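Local coordinates for acyl-CoA N-acyltransferases (NAT) superfamily protein (Arabidopsis thaliana, PDB 6TH0) that binds acetyl-CoA and probably transfers its acetyl group to the N-terminal methionine of transmembrane proteins and to protein lysines, at residues E118-S123 with F174-N179; S77-L82 with G92-I97. One frame throughout, in Å; residues are numbered along the deposited sequence.

Contact 1 (E118-S123 with F174-N179)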
# COMPACT_ATOMS: atom_id res chain seq x y z
N GLU A 118 9.46 1.20 1.52
CA GLU A 118 9.58 -0.20 1.94
C GLU A 118 8.97 -1.14 0.92
O GLU A 118 9.54 -2.20 0.63
CB GLU A 118 8.92 -0.39 3.31
CG GLU A 118 9.59 0.35 4.45
CD GLU A 118 11.00 -0.13 4.70
OE1 GLU A 118 11.28 -1.30 4.40
OE2 GLU A 118 11.84 0.66 5.19
N VAL A 119 7.82 -0.78 0.36
CA VAL A 119 7.17 -1.65 -0.61
C VAL A 119 7.99 -1.74 -1.90
O VAL A 119 8.17 -2.82 -2.46
CB VAL A 119 5.75 -1.15 -0.90
CG1 VAL A 119 5.08 -2.05 -1.93
CG2 VAL A 119 4.91 -1.09 0.40
N VAL A 120 8.51 -0.61 -2.37
CA VAL A 120 9.33 -0.61 -3.58
C VAL A 120 10.62 -1.40 -3.36
O VAL A 120 11.03 -2.20 -4.20
CB VAL A 120 9.63 0.83 -4.03
CG1 VAL A 120 10.58 0.85 -5.23
CG2 VAL A 120 8.34 1.58 -4.31
N LYS A 121 11.26 -1.18 -2.21
CA LYS A 121 12.47 -1.93 -1.88
C LYS A 121 12.18 -3.42 -1.78
O LYS A 121 13.01 -4.25 -2.16
CB LYS A 121 13.06 -1.38 -0.59
CG LYS A 121 13.95 -0.16 -0.81
CD LYS A 121 14.34 0.57 0.48
CE LYS A 121 14.80 -0.33 1.61
NZ LYS A 121 14.58 0.38 2.91
N TYR A 122 11.00 -3.78 -1.27
CA TYR A 122 10.61 -5.18 -1.23
C TYR A 122 10.44 -5.75 -2.63
O TYR A 122 10.97 -6.82 -2.94
CB TYR A 122 9.31 -5.35 -0.42
CG TYR A 122 8.84 -6.79 -0.37
CD1 TYR A 122 9.43 -7.70 0.50
CD2 TYR A 122 7.81 -7.24 -1.19
CE1 TYR A 122 9.02 -9.02 0.55
CE2 TYR A 122 7.39 -8.57 -1.15
CZ TYR A 122 8.00 -9.44 -0.27
OH TYR A 122 7.59 -10.75 -0.21
N SER A 123 9.71 -5.04 -3.49
CA SER A 123 9.43 -5.54 -4.83
C SER A 123 10.70 -5.71 -5.65
O SER A 123 10.77 -6.58 -6.53
CB SER A 123 8.46 -4.62 -5.56
OG SER A 123 9.12 -3.44 -6.01
N PHE A 174 -1.88 4.08 -10.53
CA PHE A 174 -0.49 4.52 -10.46
C PHE A 174 0.42 3.31 -10.55
O PHE A 174 0.12 2.29 -9.95
CB PHE A 174 -0.15 5.28 -9.16
CG PHE A 174 -0.45 6.74 -9.18
CD1 PHE A 174 0.53 7.66 -9.53
CD2 PHE A 174 -1.71 7.21 -8.81
CE1 PHE A 174 0.24 9.04 -9.53
CE2 PHE A 174 -1.99 8.56 -8.80
CZ PHE A 174 -1.02 9.47 -9.15
N VAL A 175 1.51 3.41 -11.32
CA VAL A 175 2.42 2.28 -11.50
C VAL A 175 3.86 2.76 -11.31
O VAL A 175 4.20 3.90 -11.65
CB VAL A 175 2.26 1.59 -12.87
CG1 VAL A 175 0.83 1.13 -13.07
CG2 VAL A 175 2.71 2.51 -13.99
N TYR A 176 4.68 1.92 -10.68
CA TYR A 176 6.13 2.09 -10.67
C TYR A 176 6.76 0.80 -11.19
O TYR A 176 6.80 -0.21 -10.47
CB TYR A 176 6.65 2.41 -9.27
CG TYR A 176 8.14 2.68 -9.25
CD1 TYR A 176 8.64 3.93 -9.60
CD2 TYR A 176 9.04 1.70 -8.89
CE1 TYR A 176 10.00 4.19 -9.59
CE2 TYR A 176 10.40 1.95 -8.87
CZ TYR A 176 10.87 3.19 -9.22
OH TYR A 176 12.23 3.43 -9.20
N PHE A 177 7.30 0.84 -12.40
CA PHE A 177 7.97 -0.33 -12.97
C PHE A 177 9.45 -0.29 -12.65
O PHE A 177 10.10 0.75 -12.79
CB PHE A 177 7.75 -0.42 -14.49
CG PHE A 177 6.37 -0.87 -14.88
CD1 PHE A 177 6.03 -2.22 -14.80
CD2 PHE A 177 5.44 0.02 -15.38
CE1 PHE A 177 4.76 -2.66 -15.15
CE2 PHE A 177 4.16 -0.41 -15.73
CZ PHE A 177 3.82 -1.77 -15.62
N ILE A 178 10.00 -1.44 -12.26
CA ILE A 178 11.41 -1.52 -11.91
C ILE A 178 12.27 -1.28 -13.13
O ILE A 178 13.35 -0.68 -13.04
CB ILE A 178 11.74 -2.88 -11.27
CG1 ILE A 178 10.98 -3.08 -9.95
CG2 ILE A 178 13.24 -3.02 -11.07
CD1 ILE A 178 11.13 -1.92 -8.97
N ASN A 179 11.83 -1.75 -14.29
CA ASN A 179 12.46 -1.45 -15.58
C ASN A 179 11.37 -0.91 -16.50
O ASN A 179 10.68 -1.67 -17.17
CB ASN A 179 13.16 -2.67 -16.15
CG ASN A 179 14.30 -3.15 -15.27
OD1 ASN A 179 14.84 -2.38 -14.47
ND2 ASN A 179 14.68 -4.42 -15.41

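Contact 2 (S77-L82 with G92-I97)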
# COMPACT_ATOMS: atom_id res chain seq x y z
N SER A 77 -3.00 -9.20 -13.77
CA SER A 77 -3.20 -7.85 -13.29
C SER A 77 -3.86 -7.01 -14.38
O SER A 77 -3.77 -7.31 -15.57
CB SER A 77 -1.87 -7.21 -12.88
OG SER A 77 -1.11 -6.92 -14.04
N GLU A 78 -4.49 -5.91 -13.96
CA GLU A 78 -5.10 -5.03 -14.93
C GLU A 78 -4.09 -4.21 -15.74
O GLU A 78 -4.50 -3.56 -16.71
CB GLU A 78 -6.06 -4.07 -14.23
CG GLU A 78 -5.36 -3.04 -13.39
CD GLU A 78 -6.30 -2.34 -12.43
OE1 GLU A 78 -6.78 -3.00 -11.48
OE2 GLU A 78 -6.55 -1.13 -12.62
N ILE A 79 -2.81 -4.22 -15.37
CA ILE A 79 -1.81 -3.46 -16.12
C ILE A 79 -0.95 -4.38 -16.97
O ILE A 79 0.10 -3.98 -17.45
CB ILE A 79 -0.94 -2.60 -15.19
CG1 ILE A 79 -0.17 -3.49 -14.22
CG2 ILE A 79 -1.78 -1.57 -14.46
CD1 ILE A 79 0.76 -2.73 -13.33
N SER A 80 -1.41 -5.62 -17.18
CA SER A 80 -0.67 -6.53 -18.04
C SER A 80 -0.48 -5.94 -19.43
O SER A 80 0.49 -6.25 -20.11
CB SER A 80 -1.38 -7.88 -18.11
OG SER A 80 -0.59 -8.82 -18.80
N ASP A 81 -1.43 -5.10 -19.87
CA ASP A 81 -1.32 -4.47 -21.18
C ASP A 81 -0.15 -3.50 -21.26
O ASP A 81 0.26 -3.13 -22.36
CB ASP A 81 -2.61 -3.72 -21.53
CG ASP A 81 -2.92 -2.60 -20.55
OD1 ASP A 81 -2.96 -2.85 -19.33
OD2 ASP A 81 -3.10 -1.45 -21.01
N LEU A 82 0.40 -3.09 -20.12
CA LEU A 82 1.45 -2.08 -20.12
C LEU A 82 2.85 -2.70 -20.11
O LEU A 82 3.83 -1.96 -20.24
CB LEU A 82 1.31 -1.19 -18.88
CG LEU A 82 0.00 -0.43 -18.66
CD1 LEU A 82 0.11 0.32 -17.36
CD2 LEU A 82 -0.29 0.51 -19.82
N GLY A 92 6.26 -13.48 -14.20
CA GLY A 92 6.57 -12.47 -13.22
C GLY A 92 5.36 -12.04 -12.40
O GLY A 92 4.22 -12.45 -12.63
N THR A 93 5.65 -11.23 -11.38
CA THR A 93 4.65 -10.74 -10.45
C THR A 93 4.70 -9.22 -10.34
O THR A 93 5.59 -8.55 -10.87
CB THR A 93 4.86 -11.34 -9.06
OG1 THR A 93 6.23 -11.11 -8.66
CG2 THR A 93 4.53 -12.85 -9.05
N LEU A 94 3.73 -8.72 -9.60
CA LEU A 94 3.60 -7.31 -9.27
C LEU A 94 3.21 -7.23 -7.80
O LEU A 94 2.60 -8.16 -7.27
CB LEU A 94 2.54 -6.63 -10.13
CG LEU A 94 2.87 -6.47 -11.60
CD1 LEU A 94 1.62 -6.19 -12.39
CD2 LEU A 94 3.88 -5.34 -11.76
N VAL A 95 3.60 -6.13 -7.15
CA VAL A 95 3.12 -5.81 -5.81
C VAL A 95 2.04 -4.75 -5.94
O VAL A 95 2.26 -3.72 -6.61
CB VAL A 95 4.27 -5.34 -4.90
CG1 VAL A 95 3.74 -4.98 -3.51
CG2 VAL A 95 5.34 -6.44 -4.80
N TYR A 96 0.88 -5.00 -5.34
CA TYR A 96 -0.26 -4.08 -5.36
C TYR A 96 -0.46 -3.49 -3.97
O TYR A 96 -0.83 -4.20 -3.04
CB TYR A 96 -1.53 -4.83 -5.82
CG TYR A 96 -2.77 -3.96 -5.92
CD1 TYR A 96 -2.94 -3.08 -7.00
CD2 TYR A 96 -3.77 -4.03 -4.96
CE1 TYR A 96 -4.07 -2.28 -7.10
CE2 TYR A 96 -4.90 -3.23 -5.05
CZ TYR A 96 -5.05 -2.37 -6.12
OH TYR A 96 -6.19 -1.59 -6.20
N ILE A 97 -0.27 -2.18 -3.84
CA ILE A 97 -0.53 -1.55 -2.55
C ILE A 97 -2.03 -1.45 -2.35
O ILE A 97 -2.76 -0.93 -3.21
CB ILE A 97 0.13 -0.17 -2.45
CG1 ILE A 97 1.66 -0.31 -2.36
CG2 ILE A 97 -0.45 0.61 -1.23
CD1 ILE A 97 2.40 0.98 -2.62

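Contact 1 (E118-S123 with F174-N179)
Val120, on the last turn of helix 111-123, meets the ring of Tyr176 near the end of strand 167-177. Its CG1 lies 3.8 Å from CE2 of Tyr176, coming at the ring obliquely, and the two side chains cross at about a right angle. The tyrosine leans to this helix because its CG is anti to the backbone N (chi1 -176°). The Tyr176 side chain also touches Ser151, and its backbone is hydrogen-bonded to Val132. Helix 111-123 packs on one face of the mixed GNAT sheet, and this contact extends that packing to strand 167-177. One turn on, Ser123 turns its OG back to the helix and donates a 2.9 Å hydrogen bond to the carbonyl O of Val120, at a C=O...OG angle of 119° with the donor tilted 22° from the carbonyl plane. Roughly at right angles to this bond, the CD1 methyl of Ile178 comes to 3.9 Å from the same OG. With an alanine here, the Val120 carbonyl would probably lose its stronger side-chain donor, leaving the weak bond from Ser124, and the Ile178 methyl would face a small gap. No hydrogen bond joins the two segments. Ser123 spends its hydroxyl inside its own helix and offers Ile178 little more than bulk, so between the segments the helix meets Tyr176 on the strand and Ile178 just past its end through van der Waals contact.

Contact 2 (S77-L82 with G92-I97)
A type I beta turn from Ser77 to Ser80, in the long connection between strands 63-73 and 93-102 of the GNAT sheet, folds back over the start of the second strand and closes on Leu94. The CD1 methyl of Leu94 does all the close touching: it lies 3.3 Å from Ser77 OG and 3.7 Å from Ile79 CD1, in the corner formed by the two side chains. Leu94 is held in the sheet by backbone hydrogen bonding to Val72; with CG anti to the carbonyl carbon (chi1 -69°) and CD1 extended beyond it (chi2 163°), the methyl ends against Ser77 and Ile79. Ile79 crosses it obliquely and also packs on Leu173 and Phe177, spanning from strand 93-102 across Tyr133 of strand 129-137 to strand 167-177. Ser77 OG is hydrogen-bonded to the carbonyl O of Ala74, and it also takes a weak bond from the backbone N of Ile79 (3.5 Å, 138° at the hydrogen), the pattern of an ST turn. The turn's own closing bond, from Ser80 N to Ser77 O, is likewise weak at 3.3 Å. Nearby, Glu78 and Tyr96 are tied together through His135, whose NE2 meets Glu78 OE2 and whose ND1 meets Tyr96 OH. The buried hydroxyl of Ser77 thus has its polar needs met by main-chain atoms of its own loop, which lets it lie against a methyl without cost to hydrogen bonding; no hydrogen bond crosses between the segments, and the contact is van der Waals, apolar where Ile79 meets Leu94.

In the fold
The two contacts lie on opposite faces of the central sheet, their centres about 11 Å apart. Strand 93-102 joins them: Leu94 serves contact 2, while the next residue, Val95, presents CG1 to the CG1 of Val119 at 3.6 Å beneath the helix of contact 1. Strand 167-177 does the same, Tyr176 facing the helix and Val175 CG1 reaching Ile79 CD1 at 3.9 Å. The acetyl-CoA site is formed by other parts of the same elements: Lys113, earlier on helix 111-123, and Leu100, later on strand 93-102, bind the cofactor. The Val120 side chain is about 13 Å from the bound acetyl-CoA, and contact 2 is away from that site.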